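Local coordinates for protein Cas13d (PDB 6IV9) that binds CRISPR RNA and, through its two HEPN domains, matures that RNA and cleaves target RNA as a CRISPR effector, at residues A[654-667]-A[683-695]. The protein carries 2 engineered substitutions. Numbering follows the deposited sequence.
Sequences VMFVLGGIPDTQIE and LEAKRSELARMIK. With nucleotides of chain B.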
ATOM      1  N   VAL A 654      -0.533  25.155   3.125  1.00 26.74           N
ATOM      2  CA  VAL A 654      -1.480  24.955   1.995  1.00 26.95           C
ATOM      3  C   VAL A 654      -0.802  25.332   0.678  1.00 24.77           C
ATOM      4  O   VAL A 654      -0.941  24.620  -0.263  1.00 25.54           O
ATOM      5  CB  VAL A 654      -2.779  25.734   2.229  1.00 27.10           C
ATOM      6  CG1 VAL A 654      -3.644  25.753   0.993  1.00 29.82           C
ATOM      7  CG2 VAL A 654      -3.524  25.174   3.415  1.00 27.69           C
ATOM      8  N   MET A 655      -0.046  26.418   0.662  1.00 26.86           N
ATOM      9  CA  MET A 655       0.669  26.834  -0.569  1.00 27.05           C
ATOM     10  C   MET A 655       1.695  25.759  -0.940  1.00 26.22           C
ATOM     11  O   MET A 655       1.904  25.546  -2.108  1.00 25.97           O
ATOM     12  CB  MET A 655       1.351  28.195  -0.408  1.00 29.29           C
ATOM     13  CG  MET A 655       0.417  29.374  -0.579  1.00 30.85           C
ATOM     14  SD  MET A 655      -0.304  29.505  -2.211  1.00 33.03           S
ATOM     15  CE  MET A 655       1.106  30.063  -3.158  1.00 38.15           C
ATOM     16  N   PHE A 656       2.319  25.131   0.051  1.00 26.07           N
ATOM     17  CA  PHE A 656       3.296  24.066  -0.271  1.00 25.91           C
ATOM     18  C   PHE A 656       2.590  22.923  -1.007  1.00 24.88           C
ATOM     19  O   PHE A 656       3.071  22.477  -2.006  1.00 24.36           O
ATOM     20  CB  PHE A 656       3.955  23.527   0.995  1.00 24.94           C
ATOM     21  CG  PHE A 656       4.726  22.268   0.727  1.00 26.95           C
ATOM     22  CD1 PHE A 656       5.818  22.281  -0.112  1.00 28.08           C
ATOM     23  CD2 PHE A 656       4.332  21.069   1.277  1.00 30.20           C
ATOM     24  CE1 PHE A 656       6.502  21.120  -0.401  1.00 31.34           C
ATOM     25  CE2 PHE A 656       5.025  19.908   0.996  1.00 30.04           C
ATOM     26  CZ  PHE A 656       6.094  19.938   0.149  1.00 29.24           C
ATOM     27  N   VAL A 657       1.443  22.491  -0.504  1.00 24.77           N
ATOM     28  CA  VAL A 657       0.675  21.393  -1.157  1.00 24.59           C
ATOM     29  C   VAL A 657       0.193  21.825  -2.545  1.00 22.52           C
ATOM     30  O   VAL A 657       0.343  21.079  -3.468  1.00 23.70           O
ATOM     31  CB  VAL A 657      -0.497  20.927  -0.278  1.00 25.43           C
ATOM     32  CG1 VAL A 657      -1.331  19.879  -0.975  1.00 26.64           C
ATOM     33  CG2 VAL A 657      -0.006  20.405   1.048  1.00 25.94           C
ATOM     34  N   LEU A 658      -0.340  23.034  -2.655  1.00 21.90           N
ATOM     35  CA  LEU A 658      -0.856  23.585  -3.930  1.00 25.90           C
ATOM     36  C   LEU A 658       0.303  23.658  -4.940  1.00 26.17           C
ATOM     37  O   LEU A 658       0.077  23.472  -6.108  1.00 24.96           O
ATOM     38  CB  LEU A 658      -1.403  24.980  -3.633  1.00 28.87           C
ATOM     39  CG  LEU A 658      -2.910  25.211  -3.571  1.00 33.96           C
ATOM     40  CD1 LEU A 658      -3.780  23.985  -3.660  1.00 29.75           C
ATOM     41  CD2 LEU A 658      -3.301  26.137  -2.449  1.00 31.16           C
ATOM     42  N   GLY A 659       1.516  23.923  -4.465  1.00 30.06           N
ATOM     43  CA  GLY A 659       2.703  24.059  -5.326  1.00 31.84           C
ATOM     44  C   GLY A 659       3.001  22.784  -6.086  1.00 34.22           C
ATOM     45  O   GLY A 659       3.549  22.862  -7.159  1.00 30.95           O
ATOM     46  N   GLY A 660       2.752  21.649  -5.452  1.00 31.30           N
ATOM     47  CA  GLY A 660       2.971  20.321  -6.043  1.00 34.72           C
ATOM     48  C   GLY A 660       1.936  19.962  -7.088  1.00 31.12           C
ATOM     49  O   GLY A 660       2.174  19.068  -7.866  1.00 34.26           O
ATOM     50  N   ILE A 661       0.779  20.594  -7.029  1.00 27.73           N
ATOM     51  CA  ILE A 661      -0.286  20.253  -8.004  1.00 26.49           C
ATOM     52  C   ILE A 661       0.108  20.816  -9.366  1.00 31.16           C
ATOM     53  O   ILE A 661       0.505  21.962  -9.425  1.00 30.42           O
ATOM     54  CB  ILE A 661      -1.658  20.732  -7.503  1.00 27.18           C
ATOM     55  CG1 ILE A 661      -2.012  20.038  -6.190  1.00 29.40           C
ATOM     56  CG2 ILE A 661      -2.727  20.519  -8.551  1.00 25.11           C
ATOM     57  CD1 ILE A 661      -3.296  20.496  -5.599  1.00 33.37           C
ATOM     58  N   PRO A 662      -0.060  20.058 -10.461  1.00 29.41           N
ATOM     59  CA  PRO A 662       0.307  20.523 -11.788  1.00 30.37           C
ATOM     60  C   PRO A 662      -0.465  21.793 -12.159  1.00 32.15           C
ATOM     61  O   PRO A 662      -1.558  21.954 -11.756  1.00 29.39           O
ATOM     62  CB  PRO A 662      -0.102  19.371 -12.705  1.00 31.51           C
ATOM     63  CG  PRO A 662      -0.078  18.174 -11.810  1.00 36.57           C
ATOM     64  CD  PRO A 662      -0.538  18.689 -10.471  1.00 29.95           C
ATOM     65  N   ASP A 663       0.166  22.642 -12.965  1.00 33.53           N
ATOM     66  CA  ASP A 663      -0.388  23.958 -13.361  1.00 34.47           C
ATOM     67  C   ASP A 663      -1.724  23.768 -14.073  1.00 32.81           C
ATOM     68  O   ASP A 663      -2.620  24.529 -13.794  1.00 32.32           O
ATOM     69  CB  ASP A 663       0.564  24.708 -14.291  1.00 34.26           C
ATOM     70  CG  ASP A 663       1.897  25.084 -13.682  1.00 38.70           C
ATOM     71  OD1 ASP A 663       1.989  25.146 -12.468  1.00 36.10           O
ATOM     72  OD2 ASP A 663       2.817  25.334 -14.451  1.00 40.97           O
ATOM     73  N   THR A 664      -1.852  22.763 -14.931  1.00 31.58           N
ATOM     74  CA  THR A 664      -3.144  22.563 -15.630  1.00 33.11           C
ATOM     75  C   THR A 664      -4.250  22.292 -14.603  1.00 32.87           C
ATOM     76  O   THR A 664      -5.330  22.773 -14.795  1.00 33.03           O
ATOM     77  CB  THR A 664      -3.058  21.447 -16.676  1.00 40.12           C
ATOM     78  OG1 THR A 664      -2.736  20.253 -15.977  1.00 49.50           O
ATOM     79  CG2 THR A 664      -1.997  21.705 -17.717  1.00 48.89           C
ATOM     80  N   GLN A 665      -3.972  21.507 -13.575  1.00 30.01           N
ATOM     81  CA  GLN A 665      -4.973  21.231 -12.517  1.00 27.56           C
ATOM     82  C   GLN A 665      -5.295  22.497 -11.710  1.00 26.67           C
ATOM     83  O   GLN A 665      -6.441  22.700 -11.394  1.00 27.05           O
ATOM     84  CB  GLN A 665      -4.566  20.028 -11.678  1.00 29.94           C
ATOM     85  CG  GLN A 665      -5.708  19.490 -10.833  1.00 41.14           C
ATOM     86  CD  GLN A 665      -7.044  19.401 -11.530  1.00 43.53           C
ATOM     87  OE1 GLN A 665      -7.160  18.834 -12.608  1.00 46.33           O
ATOM     88  NE2 GLN A 665      -8.073  19.942 -10.907  1.00 29.59           N
ATOM     89  N   ILE A 666      -4.297  23.313 -11.403  1.00 24.13           N
ATOM     90  CA  ILE A 666      -4.550  24.563 -10.637  1.00 25.17           C
ATOM     91  C   ILE A 666      -5.512  25.449 -11.445  1.00 26.35           C
ATOM     92  O   ILE A 666      -6.407  26.013 -10.865  1.00 25.58           O
ATOM     93  CB  ILE A 666      -3.228  25.279 -10.316  1.00 27.45           C
ATOM     94  CG1 ILE A 666      -2.413  24.506  -9.284  1.00 24.92           C
ATOM     95  CG2 ILE A 666      -3.471  26.708  -9.875  1.00 26.66           C
ATOM     96  CD1 ILE A 666      -3.132  24.264  -7.999  1.00 27.91           C
ATOM     97  N   GLU A 667      -5.325  25.523 -12.754  1.00 26.98           N
ATOM     98  CA  GLU A 667      -6.221  26.337 -13.607  1.00 31.18           C
ATOM     99  C   GLU A 667      -7.644  25.773 -13.536  1.00 29.39           C
ATOM    100  O   GLU A 667      -8.569  26.551 -13.490  1.00 28.06           O
ATOM    101  CB  GLU A 667      -5.688  26.383 -15.036  1.00 34.26           C
ATOM    102  CG  GLU A 667      -4.346  27.070 -15.156  1.00 43.58           C
ATOM    103  CD  GLU A 667      -4.385  28.448 -15.784  1.00 53.61           C
ATOM    104  OE1 GLU A 667      -5.438  29.079 -15.748  1.00 62.37           O
ATOM    105  OE2 GLU A 667      -3.366  28.884 -16.282  1.00 47.78           O
ATOM    106  N   LEU A 683      -0.045  32.016 -12.174  1.00 32.94           N
ATOM    107  CA  LEU A 683      -0.311  30.730 -11.489  1.00 33.91           C
ATOM    108  C   LEU A 683      -0.071  30.914  -9.993  1.00 32.32           C
ATOM    109  O   LEU A 683      -0.829  30.381  -9.227  1.00 30.55           O
ATOM    110  CB  LEU A 683       0.581  29.643 -12.082  1.00 36.02           C
ATOM    111  CG  LEU A 683       0.057  29.036 -13.376  1.00 40.60           C
ATOM    112  CD1 LEU A 683       1.162  28.333 -14.131  1.00 45.83           C
ATOM    113  CD2 LEU A 683      -1.090  28.089 -13.116  1.00 37.20           C
ATOM    114  N   GLU A 684       0.957  31.668  -9.615  1.00 31.65           N
ATOM    115  CA  GLU A 684       1.214  31.898  -8.175  1.00 33.39           C
ATOM    116  C   GLU A 684       0.026  32.652  -7.570  1.00 34.58           C
ATOM    117  O   GLU A 684      -0.307  32.378  -6.445  1.00 32.13           O
ATOM    118  CB  GLU A 684       2.552  32.597  -7.943  1.00 39.61           C
ATOM    119  CG  GLU A 684       2.959  32.677  -6.479  1.00 42.73           C
ATOM    120  CD  GLU A 684       3.361  31.399  -5.744  1.00 56.71           C
ATOM    121  OE1 GLU A 684       3.244  30.292  -6.307  1.00 59.33           O
ATOM    122  OE2 GLU A 684       3.794  31.512  -4.596  1.00 63.76           O
ATOM    123  N   ALA A 685      -0.528  33.621  -8.297  1.00 31.45           N
ATOM    124  CA  ALA A 685      -1.698  34.373  -7.805  1.00 32.20           C
ATOM    125  C   ALA A 685      -2.888  33.419  -7.658  1.00 26.48           C
ATOM    126  O   ALA A 685      -3.584  33.520  -6.690  1.00 28.12           O
ATOM    127  CB  ALA A 685      -2.016  35.500  -8.743  1.00 32.25           C
ATOM    128  N   LYS A 686      -3.089  32.541  -8.626  1.00 27.01           N
ATOM    129  CA  LYS A 686      -4.205  31.569  -8.576  1.00 26.86           C
ATOM    130  C   LYS A 686      -4.016  30.633  -7.379  1.00 28.39           C
ATOM    131  O   LYS A 686      -4.963  30.419  -6.667  1.00 27.67           O
ATOM    132  CB  LYS A 686      -4.276  30.808  -9.896  1.00 30.16           C
ATOM    133  CG  LYS A 686      -4.612  31.663 -11.103  1.00 30.98           C
ATOM    134  CD  LYS A 686      -4.810  30.876 -12.346  1.00 34.72           C
ATOM    135  CE  LYS A 686      -5.470  31.702 -13.418  1.00 41.09           C
ATOM    136  NZ  LYS A 686      -4.616  31.841 -14.603  1.00 36.20           N
ATOM    137  N   ARG A 687      -2.803  30.145  -7.160  1.00 27.15           N
ATOM    138  CA  ARG A 687      -2.547  29.272  -5.989  1.00 29.17           C
ATOM    139  C   ARG A 687      -2.811  30.082  -4.719  1.00 30.56           C
ATOM    140  O   ARG A 687      -3.450  29.572  -3.835  1.00 25.86           O
ATOM    141  CB  ARG A 687      -1.119  28.733  -6.008  1.00 28.82           C
ATOM    142  CG  ARG A 687      -0.850  27.676  -7.067  1.00 28.76           C
ATOM    143  CD  ARG A 687       0.503  27.010  -6.910  1.00 29.32           C
ATOM    144  NE  ARG A 687       0.691  25.818  -7.706  1.00 29.68           N
ATOM    145  CZ  ARG A 687       1.139  25.784  -8.941  1.00 29.78           C
ATOM    146  NH1 ARG A 687       1.576  26.878  -9.522  1.00 30.07           N
ATOM    147  NH2 ARG A 687       1.146  24.653  -9.605  1.00 28.99           N
ATOM    148  N   SER A 688      -2.336  31.327  -4.689  1.00 28.61           N
ATOM    149  CA  SER A 688      -2.500  32.208  -3.511  1.00 29.29           C
ATOM    150  C   SER A 688      -3.984  32.411  -3.255  1.00 26.13           C
ATOM    151  O   SER A 688      -4.397  32.343  -2.123  1.00 28.95           O
ATOM    152  CB  SER A 688      -1.800  33.515  -3.690  1.00 33.79           C
ATOM    153  OG  SER A 688      -0.416  33.317  -3.706  1.00 35.08           O
ATOM    154  N   GLU A 689      -4.735  32.692  -4.310  1.00 26.86           N
ATOM    155  CA  GLU A 689      -6.277  32.711  -4.203  0.50 28.56           C
ATOM    156  C   GLU A 689      -7.059  31.476  -3.650  1.00 30.56           C
ATOM    157  O   GLU A 689      -7.856  31.603  -2.767  1.00 25.58           O
ATOM    158  CB  GLU A 689      -6.853  33.189  -5.537  0.50 31.00           C
ATOM    159  CG  GLU A 689      -8.146  33.972  -5.411  0.50 34.59           C
ATOM    160  CD  GLU A 689      -8.603  34.688  -6.677  0.50 33.06           C
ATOM    161  OE1 GLU A 689      -7.749  35.046  -7.507  0.50 33.95           O
ATOM    162  OE2 GLU A 689      -9.813  34.894  -6.827  0.50 34.05           O
ATOM    163  N   LEU A 690      -6.596  30.308  -4.072  1.00 27.96           N
ATOM    164  CA  LEU A 690      -7.145  29.019  -3.600  1.00 27.08           C
ATOM    165  C   LEU A 690      -6.754  28.841  -2.129  1.00 26.70           C
ATOM    166  O   LEU A 690      -7.569  28.386  -1.374  1.00 28.84           O
ATOM    167  CB  LEU A 690      -6.627  27.899  -4.500  1.00 25.16           C
ATOM    168  CG  LEU A 690      -7.134  27.960  -5.932  1.00 26.53           C
ATOM    169  CD1 LEU A 690      -6.434  26.959  -6.816  1.00 28.21           C
ATOM    170  CD2 LEU A 690      -8.625  27.767  -5.975  1.00 31.80           C
ATOM    171  N   ALA A 691      -5.533  29.215  -1.764  1.00 26.83           N
ATOM    172  CA  ALA A 691      -5.073  29.083  -0.367  1.00 28.09           C
ATOM    173  C   ALA A 691      -5.916  29.970   0.553  1.00 29.67           C
ATOM    174  O   ALA A 691      -6.229  29.550   1.638  1.00 28.38           O
ATOM    175  CB  ALA A 691      -3.612  29.382  -0.251  1.00 31.16           C
ATOM    176  N   ARG A 692      -6.238  31.178   0.106  1.00 32.29           N
ATOM    177  CA  ARG A 692      -7.082  32.099   0.899  1.00 33.04           C
ATOM    178  C   ARG A 692      -8.481  31.510   1.064  1.00 28.66           C
ATOM    179  O   ARG A 692      -9.033  31.633   2.125  1.00 31.00           O
ATOM    180  CB  ARG A 692      -7.163  33.453   0.206  1.00 38.41           C
ATOM    181  CG  ARG A 692      -5.947  34.313   0.467  1.00 48.28           C
ATOM    182  CD  ARG A 692      -6.268  35.771   0.221  1.00 56.17           C
ATOM    183  NE  ARG A 692      -6.271  36.065  -1.196  1.00 55.68           N
ATOM    184  CZ  ARG A 692      -5.200  36.121  -1.966  1.00 48.21           C
ATOM    185  NH1 ARG A 692      -5.353  36.197  -3.268  1.00 43.52           N
ATOM    186  NH2 ARG A 692      -3.992  36.108  -1.443  1.00 52.43           N
ATOM    187  N   MET A 693      -9.014  30.898   0.018  1.00 29.01           N
ATOM    188  CA  MET A 693     -10.364  30.297   0.100  1.00 33.64           C
ATOM    189  C   MET A 693     -10.361  29.188   1.146  1.00 34.28           C
ATOM    190  O   MET A 693     -11.296  29.106   1.898  1.00 33.21           O
ATOM    191  CB  MET A 693     -10.743  29.658  -1.227  1.00 37.57           C
ATOM    192  CG  MET A 693     -11.068  30.646  -2.276  1.00 48.90           C
ATOM    193  SD  MET A 693     -12.010  29.848  -3.561  1.00 60.06           S
ATOM    194  CE  MET A 693     -11.957  28.154  -3.010  1.00 38.46           C
ATOM    195  N   ILE A 694      -9.332  28.356   1.123  1.00 27.37           N
ATOM    196  CA  ILE A 694      -9.189  27.229   2.080  1.00 29.29           C
ATOM    197  C   ILE A 694      -9.049  27.790   3.495  1.00 31.82           C
ATOM    198  O   ILE A 694      -9.694  27.306   4.396  1.00 31.93           O
ATOM    199  CB  ILE A 694      -8.004  26.352   1.660  1.00 26.35           C
ATOM    200  CG1 ILE A 694      -8.363  25.545   0.419  1.00 27.69           C
ATOM    201  CG2 ILE A 694      -7.553  25.466   2.793  1.00 28.01           C
ATOM    202  CD1 ILE A 694      -7.197  24.991  -0.295  1.00 31.36           C
ATOM    203  N   LYS A 695      -8.285  28.856   3.648  1.00 28.80           N
ATOM    204  CA  LYS A 695      -8.087  29.469   4.974  1.00 29.23           C
ATOM    205  C   LYS A 695      -9.428  29.968   5.530  1.00 31.58           C
ATOM    206  O   LYS A 695      -9.581  29.951   6.723  1.00 31.22           O
ATOM    207  CB  LYS A 695      -7.105  30.633   4.850  1.00 33.28           C
ATOM    208  CG  LYS A 695      -6.861  31.411   6.126  1.00 40.63           C
ATOM    209  CD  LYS A 695      -6.258  32.763   5.888  1.00 46.70           C
ATOM    210  CE  LYS A 695      -5.068  33.067   6.765  1.00 55.84           C
ATOM    211  NZ  LYS A 695      -5.297  32.762   8.193  1.00 63.12           N
TER
ATOM    212  P     U B  39      -8.258  14.520  -8.054  1.00 31.50           P
ATOM    213  OP1   U B  39      -9.487  14.979  -7.447  1.00 30.30           O
ATOM    214  OP2   U B  39      -7.908  13.082  -7.875  1.00 32.45           O
ATOM    215  O5'   U B  39      -8.069  14.829  -9.587  1.00 38.21           O
ATOM    216  C5'   U B  39      -8.561  16.058 -10.147  1.00 55.13           C
ATOM    217  C4'   U B  39      -8.211  16.103 -11.617  1.00 63.96           C
ATOM    218  O4'   U B  39      -6.777  15.916 -11.793  1.00 68.05           O
ATOM    219  C3'   U B  39      -8.804  15.002 -12.473  1.00 65.16           C
ATOM    220  O3'   U B  39     -10.174  15.252 -12.692  1.00 77.75           O
ATOM    221  C2'   U B  39      -7.881  15.038 -13.691  1.00 76.18           C
ATOM    222  O2'   U B  39      -7.993  16.118 -14.596  1.00 86.02           O
ATOM    223  C1'   U B  39      -6.532  15.211 -13.006  1.00 84.04           C
ATOM    224  N1    U B  39      -5.878  13.940 -12.669  1.00 94.26           N
ATOM    225  C2    U B  39      -5.311  13.215 -13.701  1.00100.34           C
ATOM    226  O2    U B  39      -5.371  13.567 -14.867  1.00 89.00           O
ATOM    227  N3    U B  39      -4.693  12.050 -13.313  1.00 93.35           N
ATOM    228  C4    U B  39      -4.581  11.552 -12.027  1.00 93.24           C
ATOM    229  O4    U B  39      -3.986  10.496 -11.834  1.00 87.80           O
ATOM    230  C5    U B  39      -5.193  12.362 -11.020  1.00 96.22           C
ATOM    231  C6    U B  39      -5.805  13.499 -11.366  1.00 91.15           C
ATOM    232  P     U B  38      -3.984  11.210  -5.105  1.00 28.21           P
ATOM    233  OP1   U B  38      -3.367  11.105  -3.822  1.00 28.95           O
ATOM    234  OP2   U B  38      -5.132  10.424  -5.478  1.00 29.16           O
ATOM    235  O5'   U B  38      -4.362  12.749  -5.232  1.00 29.51           O
ATOM    236  C5'   U B  38      -5.128  13.162  -6.300  1.00 27.31           C
ATOM    237  C4'   U B  38      -5.041  14.669  -6.424  1.00 29.35           C
ATOM    238  O4'   U B  38      -3.650  15.040  -6.562  1.00 32.83           O
ATOM    239  C3'   U B  38      -5.701  15.157  -7.697  1.00 29.65           C
ATOM    240  O3'   U B  38      -7.078  15.403  -7.394  1.00 27.46           O
ATOM    241  C2'   U B  38      -4.920  16.431  -8.019  1.00 33.66           C
ATOM    242  O2'   U B  38      -5.332  17.523  -7.229  1.00 32.42           O
ATOM    243  C1'   U B  38      -3.525  16.058  -7.541  1.00 37.92           C
ATOM    244  N1    U B  38      -2.649  15.586  -8.616  1.00 37.28           N
ATOM    245  C2    U B  38      -1.297  15.853  -8.475  1.00 40.51           C
ATOM    246  O2    U B  38      -0.842  16.459  -7.510  1.00 39.36           O
ATOM    247  N3    U B  38      -0.501  15.362  -9.489  1.00 35.32           N
ATOM    248  C4    U B  38      -0.915  14.626 -10.599  1.00 43.89           C
ATOM    249  O4    U B  38      -0.079  14.236 -11.431  1.00 42.63           O
ATOM    250  C5    U B  38      -2.329  14.347 -10.634  1.00 48.23           C
ATOM    251  C6    U B  38      -3.126  14.830  -9.664  1.00 34.44           C
TER
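Arg687 reaches from helix 683-695 into the turn joining two helices of 654-667, its chain extended from CG to NE. Three oxygens lie near the guanidinium plane. Arg687 NE donates to Leu658 O at 2.9 Å, almost straight (168°) but from above the carbonyl plane, on the face opposite Ile661 N, which also bonds this oxygen. Arg687 NH2 meets Ile661 O (2.8 Å) nearly along the C=O direction, though the bond bends at the N-H. Arg687 NH2 also reaches Asp663 OD1 at 3.0 Å, a salt bridge with the carboxylate turned 64° from the guanidinium. Ile666 CG1 lies over one guanidinium face, 3.6 Å from Arg687 NH2, while Ile666 as a knob enters the hole of Leu683, Lys686, Arg687 and Leu690.

Met655, its chain bent at chi2 and chi3, curls onto the other helix: Met655 SD is 3.5 Å from Arg687 O, and CE touches Glu684 OE2 and Ser688 OG. Val654 CG1 packs on Ala691 CB (3.8 Å). Lys686 NZ forms a salt bridge with Glu667 OE1 (3.1 Å) from above the carboxylate plane, and also bonds Met679 O and Ser681 O.

Pro662 CD lies 3.5 Å from N3 of U38 of chain B. The in-plane acceptors fix the guanidinium's rotation, and Arg687 joins both helices to the RNA-touching turn.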